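PDB 4ZOC: Lin1840 protein from Listeria innocua serovar 6a, which probably hydrolyses terminal non-reducing beta-D-glucosyl residues as a glycosyl hydrolase family 3 beta-glucosidase, and takes part in beta-1,2-glucan metabolism. Local coordinates for residues A[699-704]-A[717-722]; A[644-649]-A[682-687]; A[27-32]-A[42-47]. The protein carries 2 engineered substitutions. All coordinates share one frame; numbering follows the deposited sequence.

Interaction 1 (A[699-704]-A[717-722])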
loop_
_atom_site.group_PDB
_atom_site.type_symbol
_atom_site.label_atom_id
_atom_site.label_comp_id
_atom_site.label_asym_id
_atom_site.label_seq_id
_atom_site.Cartn_x
_atom_site.Cartn_y
_atom_site.Cartn_z
ATOM N N GLY A 699 -16.248 -18.003 -20.952
ATOM C CA GLY A 699 -17.194 -17.412 -20.028
ATOM C C GLY A 699 -17.654 -16.047 -20.514
ATOM O O GLY A 699 -17.373 -15.657 -21.629
ATOM N N LEU A 700 -18.378 -15.361 -19.618
ATOM C CA LEU A 700 -19.008 -14.126 -19.831
ATOM C C LEU A 700 -18.034 -12.959 -19.669
ATOM O O LEU A 700 -17.308 -12.880 -18.640
ATOM C CB LEU A 700 -20.110 -13.922 -18.782
ATOM C CG LEU A 700 -21.006 -12.653 -18.998
ATOM C CD1 LEU A 700 -21.747 -12.541 -20.346
ATOM C CD2 LEU A 700 -22.032 -12.532 -17.844
ATOM N N HIS A 701 -18.083 -12.023 -20.616
ATOM C CA HIS A 701 -17.327 -10.748 -20.527
ATOM C C HIS A 701 -18.302 -9.630 -20.761
ATOM O O HIS A 701 -19.309 -9.824 -21.473
ATOM C CB HIS A 701 -16.227 -10.672 -21.571
ATOM C CG HIS A 701 -15.089 -11.614 -21.303
ATOM N ND1 HIS A 701 -13.870 -11.204 -20.847
ATOM C CD2 HIS A 701 -15.023 -12.969 -21.392
ATOM C CE1 HIS A 701 -13.110 -12.260 -20.621
ATOM N NE2 HIS A 701 -13.772 -13.341 -21.002
ATOM N N ARG A 702 -18.050 -8.482 -20.174
ATOM C CA ARG A 702 -18.747 -7.253 -20.479
ATOM C C ARG A 702 -17.861 -6.315 -21.223
ATOM O O ARG A 702 -16.700 -6.217 -20.956
ATOM C CB ARG A 702 -19.241 -6.561 -19.210
ATOM C CG ARG A 702 -20.259 -7.404 -18.459
ATOM C CD ARG A 702 -20.804 -6.613 -17.309
ATOM N NE ARG A 702 -21.662 -7.501 -16.566
ATOM C CZ ARG A 702 -21.462 -7.948 -15.324
ATOM N NH1 ARG A 702 -20.404 -7.599 -14.594
ATOM N NH2 ARG A 702 -22.338 -8.777 -14.794
ATOM N N VAL A 703 -18.460 -5.570 -22.121
ATOM C CA VAL A 703 -17.818 -4.655 -23.035
ATOM C C VAL A 703 -18.458 -3.301 -22.762
ATOM O O VAL A 703 -19.693 -3.167 -22.790
ATOM C CB VAL A 703 -18.054 -5.049 -24.550
ATOM C CG1 VAL A 703 -17.277 -4.082 -25.451
ATOM C CG2 VAL A 703 -17.533 -6.455 -24.848
ATOM N N PHE A 704 -17.630 -2.308 -22.421
ATOM C CA PHE A 704 -18.076 -0.983 -22.065
ATOM C C PHE A 704 -17.541 -0.004 -23.072
ATOM O O PHE A 704 -16.300 0.089 -23.323
ATOM C CB PHE A 704 -17.581 -0.544 -20.671
ATOM C CG PHE A 704 -17.834 -1.547 -19.568
ATOM C CD1 PHE A 704 -16.971 -2.630 -19.370
ATOM C CD2 PHE A 704 -18.904 -1.362 -18.701
ATOM C CE1 PHE A 704 -17.182 -3.504 -18.341
ATOM C CE2 PHE A 704 -19.119 -2.240 -17.664
ATOM C CZ PHE A 704 -18.263 -3.329 -17.482
ATOM N N VAL A 717 -20.987 -10.487 -23.775
ATOM C CA VAL A 717 -20.500 -11.433 -24.769
ATOM C C VAL A 717 -20.122 -12.702 -24.062
ATOM O O VAL A 717 -19.364 -12.708 -23.091
ATOM C CB VAL A 717 -19.269 -10.938 -25.529
ATOM C CG1 VAL A 717 -18.812 -12.002 -26.497
ATOM C CG2 VAL A 717 -19.554 -9.619 -26.232
ATOM N N GLU A 718 -20.674 -13.799 -24.528
ATOM C CA GLU A 718 -20.316 -15.063 -23.988
ATOM C C GLU A 718 -19.245 -15.706 -24.910
ATOM O O GLU A 718 -19.521 -16.026 -26.057
ATOM C CB GLU A 718 -21.568 -15.953 -23.858
ATOM C CG GLU A 718 -21.292 -17.239 -23.107
ATOM C CD GLU A 718 -21.164 -17.077 -21.589
ATOM O OE1 GLU A 718 -20.397 -17.906 -21.005
ATOM O OE2 GLU A 718 -21.861 -16.219 -20.965
ATOM N N VAL A 719 -18.062 -15.938 -24.351
ATOM C CA VAL A 719 -16.937 -16.559 -25.007
ATOM C C VAL A 719 -16.888 -18.041 -24.718
ATOM O O VAL A 719 -16.920 -18.492 -23.556
ATOM C CB VAL A 719 -15.602 -15.854 -24.604
ATOM C CG1 VAL A 719 -14.428 -16.411 -25.405
ATOM C CG2 VAL A 719 -15.664 -14.395 -24.944
ATOM N N GLY A 720 -16.913 -18.855 -25.759
ATOM C CA GLY A 720 -16.707 -20.308 -25.539
ATOM C C GLY A 720 -16.538 -21.103 -26.798
ATOM O O GLY A 720 -16.269 -20.566 -27.759
ATOM N N GLY A 721 -16.682 -22.414 -26.738
ATOM C CA GLY A 721 -16.665 -23.254 -27.954
ATOM C C GLY A 721 -15.282 -23.656 -28.358
ATOM O O GLY A 721 -14.443 -24.045 -27.492
ATOM N N TYR A 722 -14.987 -23.531 -29.646
ATOM C CA TYR A 722 -13.681 -23.877 -30.143
ATOM C C TYR A 722 -12.710 -22.710 -30.193
ATOM O O TYR A 722 -13.103 -21.567 -29.980
ATOM C CB TYR A 722 -13.801 -24.571 -31.532
ATOM C CG TYR A 722 -14.433 -23.710 -32.577
ATOM C CD1 TYR A 722 -13.697 -22.809 -33.265
ATOM C CD2 TYR A 722 -15.830 -23.800 -32.858
ATOM C CE1 TYR A 722 -14.279 -21.997 -34.280
ATOM C CE2 TYR A 722 -16.412 -23.020 -33.849
ATOM C CZ TYR A 722 -15.631 -22.096 -34.549
ATOM O OH TYR A 722 -16.179 -21.292 -35.555
#
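Gly699 and Val719 pair through their backbones in both directions. Gly699 N donates to Val719 O at 2.7 Å in a bent bond, 138° at the hydrogen. Val719 N returns a straighter bond to Gly699 O. Two residues on, His701 N reaches Val717 O at 2.9 Å, and Val717 N reaches His701 O at the same length. Both of these bonds are nearly straight. Leu700 and Glu718 form the non-hydrogen-bonded pair between them. There Leu700 CA makes a CH...O contact with Val717 O at 3.6 Å. These pairs are those of an antiparallel beta hairpin.

Glu718 brings a carboxylate against the partner strand by van der Waals contact. Its chain bends at chi2 (76°), which turns the carboxylate back over that strand. OE1 then lies 3.3 Å from Gly699 C, and OE2 lies 3.6 Å from Leu700 CB. The polar partner of OE1 is Arg284 of the second subunit, which forms a salt bridge with it, so this face of the hairpin meets the dimer interface.

Van der Waals contacts also lie on the face of His701 and Val719. Val719 CG2 approaches the His701 ring obliquely, 3.9 Å from CD2. Further along, Val703 CG2 meets Val717 CG2 at 4.0 Å. The His701 ring meets Phe685 edge-to-face and touches Asp648, a magnesium ligand.

Strand 699-706 lies in its sheet between strands 712-720 and 638-648. Strand 617-620 borders strand 712-720 on its other side, and its Leu618 packs on Val717 and Val719.

Interaction 2 (A[644-649]-A[682-687]). With MG (magnesium ion), chain D.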
loop_
_atom_site.group_PDB
_atom_site.type_symbol
_atom_site.label_atom_id
_atom_site.label_comp_id
_atom_site.label_asym_id
_atom_site.label_seq_id
_atom_site.Cartn_x
_atom_site.Cartn_y
_atom_site.Cartn_z
ATOM N N VAL A 644 -12.805 1.965 -24.824
ATOM C CA VAL A 644 -13.428 0.625 -24.730
ATOM C C VAL A 644 -12.751 -0.160 -23.628
ATOM O O VAL A 644 -11.526 -0.359 -23.641
ATOM C CB VAL A 644 -13.349 -0.130 -26.060
ATOM C CG1 VAL A 644 -14.027 -1.473 -25.946
ATOM C CG2 VAL A 644 -13.899 0.717 -27.193
ATOM N N TYR A 645 -13.599 -0.660 -22.712
ATOM C CA TYR A 645 -13.199 -1.476 -21.609
ATOM C C TYR A 645 -13.785 -2.890 -21.678
ATOM O O TYR A 645 -14.899 -3.139 -22.209
ATOM C CB TYR A 645 -13.624 -0.791 -20.304
ATOM C CG TYR A 645 -13.086 0.593 -20.055
ATOM C CD1 TYR A 645 -13.724 1.691 -20.573
ATOM C CD2 TYR A 645 -12.021 0.790 -19.201
ATOM C CE1 TYR A 645 -13.276 2.985 -20.331
ATOM C CE2 TYR A 645 -11.491 2.067 -18.987
ATOM C CZ TYR A 645 -12.124 3.142 -19.533
ATOM O OH TYR A 645 -11.674 4.397 -19.322
ATOM N N LEU A 646 -13.019 -3.819 -21.202
ATOM C CA LEU A 646 -13.460 -5.170 -21.018
ATOM C C LEU A 646 -13.438 -5.624 -19.501
ATOM O O LEU A 646 -12.525 -5.242 -18.703
ATOM C CB LEU A 646 -12.547 -6.051 -21.801
ATOM C CG LEU A 646 -13.123 -7.265 -22.501
ATOM C CD1 LEU A 646 -14.327 -6.844 -23.395
ATOM C CD2 LEU A 646 -11.960 -7.863 -23.276
ATOM N N GLN A 647 -14.455 -6.388 -19.105
ATOM C CA GLN A 647 -14.516 -7.061 -17.883
ATOM C C GLN A 647 -14.689 -8.586 -18.074
ATOM O O GLN A 647 -15.555 -9.015 -18.833
ATOM C CB GLN A 647 -15.661 -6.567 -17.033
ATOM C CG GLN A 647 -15.781 -7.283 -15.684
ATOM C CD GLN A 647 -17.004 -6.876 -14.868
ATOM O OE1 GLN A 647 -17.966 -6.323 -15.377
ATOM N NE2 GLN A 647 -16.938 -7.121 -13.560
ATOM N N ASP A 648 -13.887 -9.378 -17.349
ATOM C CA ASP A 648 -14.025 -10.804 -17.205
ATOM C C ASP A 648 -14.847 -11.066 -15.937
ATOM O O ASP A 648 -14.332 -10.925 -14.838
ATOM C CB ASP A 648 -12.646 -11.448 -17.168
ATOM C CG ASP A 648 -12.663 -12.947 -17.324
ATOM O OD1 ASP A 648 -13.755 -13.594 -17.277
ATOM O OD2 ASP A 648 -11.533 -13.483 -17.479
ATOM N N VAL A 649 -16.094 -11.475 -16.094
ATOM C CA VAL A 649 -17.050 -11.449 -14.985
ATOM C C VAL A 649 -16.753 -12.516 -13.900
ATOM O O VAL A 649 -16.832 -12.254 -12.677
ATOM C CB VAL A 649 -18.479 -11.570 -15.525
ATOM C CG1 VAL A 649 -19.418 -11.648 -14.413
ATOM C CG2 VAL A 649 -18.847 -10.381 -16.407
ATOM N N SER A 682 -8.006 -11.668 -28.990
ATOM C CA SER A 682 -8.199 -12.580 -27.862
ATOM C C SER A 682 -7.230 -12.299 -26.688
ATOM O O SER A 682 -7.540 -12.590 -25.538
ATOM C CB SER A 682 -8.191 -14.029 -28.305
ATOM O OG SER A 682 -6.921 -14.376 -28.731
ATOM N N GLU A 683 -6.088 -11.704 -26.984
ATOM C CA GLU A 683 -5.194 -11.271 -25.944
ATOM C C GLU A 683 -5.896 -10.316 -24.938
ATOM O O GLU A 683 -5.623 -10.357 -23.747
ATOM C CB GLU A 683 -3.928 -10.626 -26.573
ATOM C CG GLU A 683 -2.850 -10.371 -25.544
ATOM C CD GLU A 683 -3.050 -9.052 -24.793
ATOM O OE1 GLU A 683 -3.567 -8.088 -25.409
ATOM O OE2 GLU A 683 -2.700 -8.989 -23.585
ATOM N N ALA A 684 -6.832 -9.507 -25.415
ATOM C CA ALA A 684 -7.590 -8.571 -24.552
ATOM C C ALA A 684 -8.424 -9.326 -23.577
ATOM O O ALA A 684 -8.780 -8.776 -22.527
ATOM C CB ALA A 684 -8.452 -7.660 -25.377
ATOM N N PHE A 685 -8.773 -10.581 -23.920
ATOM C CA PHE A 685 -9.601 -11.405 -23.055
ATOM C C PHE A 685 -8.812 -12.299 -22.087
ATOM O O PHE A 685 -9.400 -13.006 -21.283
ATOM C CB PHE A 685 -10.534 -12.307 -23.911
ATOM C CG PHE A 685 -11.584 -11.566 -24.677
ATOM C CD1 PHE A 685 -11.298 -10.911 -25.877
ATOM C CD2 PHE A 685 -12.883 -11.579 -24.246
ATOM C CE1 PHE A 685 -12.288 -10.199 -26.562
ATOM C CE2 PHE A 685 -13.868 -10.841 -24.884
ATOM C CZ PHE A 685 -13.600 -10.191 -26.078
ATOM N N SER A 686 -7.495 -12.260 -22.222
ATOM C CA SER A 686 -6.607 -13.166 -21.535
ATOM C C SER A 686 -6.037 -12.519 -20.298
ATOM O O SER A 686 -6.054 -11.265 -20.135
ATOM C CB SER A 686 -5.508 -13.565 -22.483
ATOM O OG SER A 686 -6.118 -14.248 -23.595
ATOM N N PHE A 687 -5.487 -13.403 -19.442
ATOM C CA PHE A 687 -4.893 -13.020 -18.182
ATOM C C PHE A 687 -3.965 -14.080 -17.636
ATOM O O PHE A 687 -3.971 -15.190 -18.107
ATOM C CB PHE A 687 -5.965 -12.689 -17.136
ATOM C CG PHE A 687 -6.698 -13.880 -16.622
ATOM C CD1 PHE A 687 -7.733 -14.443 -17.414
ATOM C CD2 PHE A 687 -6.352 -14.484 -15.476
ATOM C CE1 PHE A 687 -8.421 -15.547 -16.951
ATOM C CE2 PHE A 687 -7.035 -15.593 -15.025
ATOM C CZ PHE A 687 -8.057 -16.124 -15.816
HETATM MG MG MG D . -14.231 -15.533 -17.321
HETATM O O HOH W 1 -10.345 -15.287 -20.009
HETATM O O HOH W 2 -9.842 -11.804 -18.633
HETATM O O HOH W 3 -12.194 -16.072 -17.216
HETATM O O HOH W 4 -14.134 -15.711 -19.330
HETATM O O HOH W 5 -16.225 -14.888 -17.327
HETATM O O HOH W 6 -14.825 -17.587 -17.144
#
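Leu646 points one methyl straight down on the Phe685 ring. CD2 lies 3.7 Å from the ring centroid and only 3° off the ring normal, a centred CH-pi contact. The same methyl touches Ala684 O at 3.4 Å, and Ala684 CB lies beside it. Phe685 CG is anti to its carbonyl carbon (chi1 -67°), which brings the ring beneath Leu646.

Asp648 and Phe687 cross at about a right angle. Their carboxylate and ring planes are 69° apart, and Asp648 OD2 comes obliquely to Phe687 CE1 at 3.8 Å. The two oxygens of Asp648 have different tasks. OD1 binds the magnesium ion at 2.0 Å. OD2 faces the 682-687 loop and takes a hydrogen bond from a water at 2.6 Å, which also donates to Phe685 O. A second water lies 2.8 Å from Phe685 O and reaches OD2 at best weakly. Within the loop, Phe685 N and Ser686 OG bind Ser682 O from opposite faces of its plane.

Four waters and Thr650 O complete the six ligands of the metal. One of these waters, 2.1 Å from magnesium, lies 2.7 Å from Asp648 OD2, placed to donate to it. Magnesium would be expected to polarise this water and favour ionised Asp648. Asp648 OD2 thus links the end of strand 638-648, in the fibronectin type III-like domain, to the loop through waters outside the metal shell, with no direct hydrogen bond.

Interaction 3 (A[27-32]-A[42-47])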
loop_
_atom_site.group_PDB
_atom_site.type_symbol
_atom_site.label_atom_id
_atom_site.label_comp_id
_atom_site.label_asym_id
_atom_site.label_seq_id
_atom_site.Cartn_x
_atom_site.Cartn_y
_atom_site.Cartn_z
ATOM N N PRO A 27 30.482 13.936 -18.107
ATOM C CA PRO A 27 31.424 14.371 -19.153
ATOM C C PRO A 27 32.729 15.005 -18.633
ATOM O O PRO A 27 33.812 14.935 -19.292
ATOM C CB PRO A 27 30.639 15.400 -19.937
ATOM C CG PRO A 27 29.524 15.867 -18.988
ATOM C CD PRO A 27 29.172 14.576 -18.268
ATOM N N PHE A 28 32.622 15.669 -17.497
ATOM C CA PHE A 28 33.782 16.444 -16.982
ATOM C C PHE A 28 34.835 15.562 -16.318
ATOM O O PHE A 28 35.868 16.055 -15.854
ATOM C CB PHE A 28 33.317 17.560 -16.012
ATOM C CG PHE A 28 32.364 17.112 -14.978
ATOM C CD1 PHE A 28 32.837 16.553 -13.823
ATOM C CD2 PHE A 28 30.984 17.299 -15.139
ATOM C CE1 PHE A 28 31.940 16.133 -12.844
ATOM C CE2 PHE A 28 30.090 16.853 -14.157
ATOM C CZ PHE A 28 30.584 16.291 -13.031
ATOM N N LEU A 29 34.591 14.256 -16.298
ATOM C CA LEU A 29 35.623 13.254 -15.952
ATOM C C LEU A 29 36.515 12.863 -17.148
ATOM O O LEU A 29 37.460 12.124 -16.995
ATOM C CB LEU A 29 35.032 12.011 -15.296
ATOM C CG LEU A 29 34.231 12.380 -14.056
ATOM C CD1 LEU A 29 33.351 11.285 -13.529
ATOM C CD2 LEU A 29 35.173 12.846 -12.955
ATOM N N PHE A 30 36.259 13.421 -18.306
ATOM C CA PHE A 30 37.018 13.092 -19.471
ATOM C C PHE A 30 37.861 14.296 -19.862
ATOM O O PHE A 30 37.420 15.427 -19.810
ATOM C CB PHE A 30 36.107 12.704 -20.647
ATOM C CG PHE A 30 35.356 11.441 -20.460
ATOM C CD1 PHE A 30 34.143 11.452 -19.838
ATOM C CD2 PHE A 30 35.833 10.239 -20.945
ATOM C CE1 PHE A 30 33.411 10.252 -19.700
ATOM C CE2 PHE A 30 35.119 9.050 -20.791
ATOM C CZ PHE A 30 33.895 9.073 -20.179
ATOM N N LYS A 31 39.050 14.036 -20.360
ATOM C CA LYS A 31 39.777 15.041 -21.055
ATOM C C LYS A 31 38.956 15.588 -22.257
ATOM O O LYS A 31 38.211 14.847 -22.976
ATOM C CB LYS A 31 41.083 14.418 -21.561
ATOM C CG LYS A 31 41.957 15.346 -22.385
ATOM C CD LYS A 31 43.217 14.562 -22.764
ATOM C CE LYS A 31 44.052 15.300 -23.794
ATOM N NZ LYS A 31 44.573 16.529 -23.165
ATOM N N GLY A 32 39.097 16.890 -22.503
ATOM C CA GLY A 32 38.460 17.465 -23.699
ATOM C C GLY A 32 37.053 18.018 -23.451
ATOM O O GLY A 32 36.426 18.612 -24.353
ATOM N N PRO A 42 38.875 16.833 -8.172
ATOM C CA PRO A 42 38.320 16.269 -6.957
ATOM C C PRO A 42 37.506 14.970 -7.175
ATOM O O PRO A 42 37.633 14.028 -6.411
ATOM C CB PRO A 42 37.460 17.406 -6.417
ATOM C CG PRO A 42 38.168 18.640 -6.931
ATOM C CD PRO A 42 38.515 18.259 -8.332
ATOM N N LEU A 43 36.675 14.919 -8.210
ATOM C CA LEU A 43 35.840 13.751 -8.407
ATOM C C LEU A 43 36.657 12.543 -8.953
ATOM O O LEU A 43 36.430 11.417 -8.572
ATOM C CB LEU A 43 34.622 14.140 -9.253
ATOM C CG LEU A 43 33.542 13.098 -9.453
ATOM C CD1 LEU A 43 32.899 12.761 -8.098
ATOM C CD2 LEU A 43 32.545 13.605 -10.505
ATOM N N LEU A 44 37.621 12.768 -9.821
ATOM C CA LEU A 44 38.540 11.676 -10.199
ATOM C C LEU A 44 39.233 11.082 -8.961
ATOM O O LEU A 44 39.345 9.874 -8.862
ATOM C CB LEU A 44 39.602 12.119 -11.232
ATOM C CG LEU A 44 39.155 12.398 -12.689
ATOM C CD1 LEU A 44 40.238 13.121 -13.443
ATOM C CD2 LEU A 44 38.819 11.124 -13.453
ATOM N N GLN A 45 39.635 11.923 -8.010
ATOM C CA GLN A 45 40.351 11.449 -6.826
ATOM C C GLN A 45 39.428 10.613 -5.946
ATOM O O GLN A 45 39.783 9.526 -5.529
ATOM C CB GLN A 45 40.931 12.607 -6.010
ATOM C CG GLN A 45 41.757 12.090 -4.805
ATOM C CD GLN A 45 42.990 12.913 -4.609
ATOM O OE1 GLN A 45 44.019 12.700 -5.285
ATOM N NE2 GLN A 45 42.905 13.880 -3.708
ATOM N N GLU A 46 38.225 11.133 -5.714
ATOM C CA GLU A 46 37.242 10.480 -4.852
ATOM C C GLU A 46 36.799 9.155 -5.419
ATOM O O GLU A 46 36.656 8.193 -4.661
ATOM C CB GLU A 46 36.058 11.392 -4.579
ATOM C CG GLU A 46 34.813 10.701 -4.036
ATOM C CD GLU A 46 33.574 11.615 -4.052
ATOM O OE1 GLU A 46 33.679 12.834 -4.370
ATOM O OE2 GLU A 46 32.462 11.104 -3.762
ATOM N N MET A 47 36.648 9.071 -6.741
ATOM C CA MET A 47 36.256 7.782 -7.427
ATOM C C MET A 47 37.446 6.861 -7.684
ATOM O O MET A 47 37.276 5.751 -8.152
ATOM C CB MET A 47 35.557 8.107 -8.736
ATOM C CG MET A 47 34.259 8.915 -8.492
ATOM S SD MET A 47 33.321 9.185 -9.975
ATOM C CE MET A 47 32.660 7.585 -10.380
#
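Phe28 meets Leu43 at the edge of its ring. Leu43 CD2 lies near the ring plane, 3.5 Å from Phe28 CE1, and the two side chains cross at about a right angle. The same methyl touches Leu29 CD2 at 3.7 Å, so one branch of Leu43 serves both neighbours. Leu29 spreads its two methyls over the helix. CD2 packs on Leu43 and on Leu44 CG, the latter at 4.0 Å, while CD1 reaches Met47 SD at 4.1 Å. Leu44 CD2 also passes 3.9 Å from Leu29 O. The side-chain contacts are all apolar, and no hydrogen bond joins the segments.

Leu43 and Met47, one turn apart on helix 37-47, point toward the loop, and the end of Leu44 bends in beside them. That loop follows strand 23-25, the first strand of the TIM barrel of the family 3 N-terminal domain. It opens with a short 3-10 turn at 27-29, closed by the bond from Phe30 N to Pro27 O at 3.0 Å.

Phe28 CG sits between the backbone N and the carbonyl carbon (chi1 48°), which turns the ring toward the helix. Leu43 CG is anti to its backbone N (chi1 -174°), extending the branch toward Phe28 and Leu29. Thr40 OG1 is hydrogen-bonded to Phe28 O, joining the turn to an earlier part of the same helix. Met303 packs on Leu29, and His309 NE2 is bonded to Met47 O.

Overall arrangement
Interactions 1 and 2 are buried and meet at one sheet of the C-terminal fibronectin type III-like region, through neighbouring strands 699-706 and 638-648. Their centres are about 9 Å apart, and Arg702 NH1 bonds to Gln647 OE1 between the two strands. Interaction 3 belongs to the N-terminal barrel domain, its centre about 53 Å from that of interaction 2 and about 62 Å from that of interaction 1. It is only partly buried. The chemistry differs too. Interaction 1 rests on backbone bonds between strands, interaction 2 combines apolar packing with a metal site and bridging waters, and interaction 3 relies on side-chain packing between loop and helix.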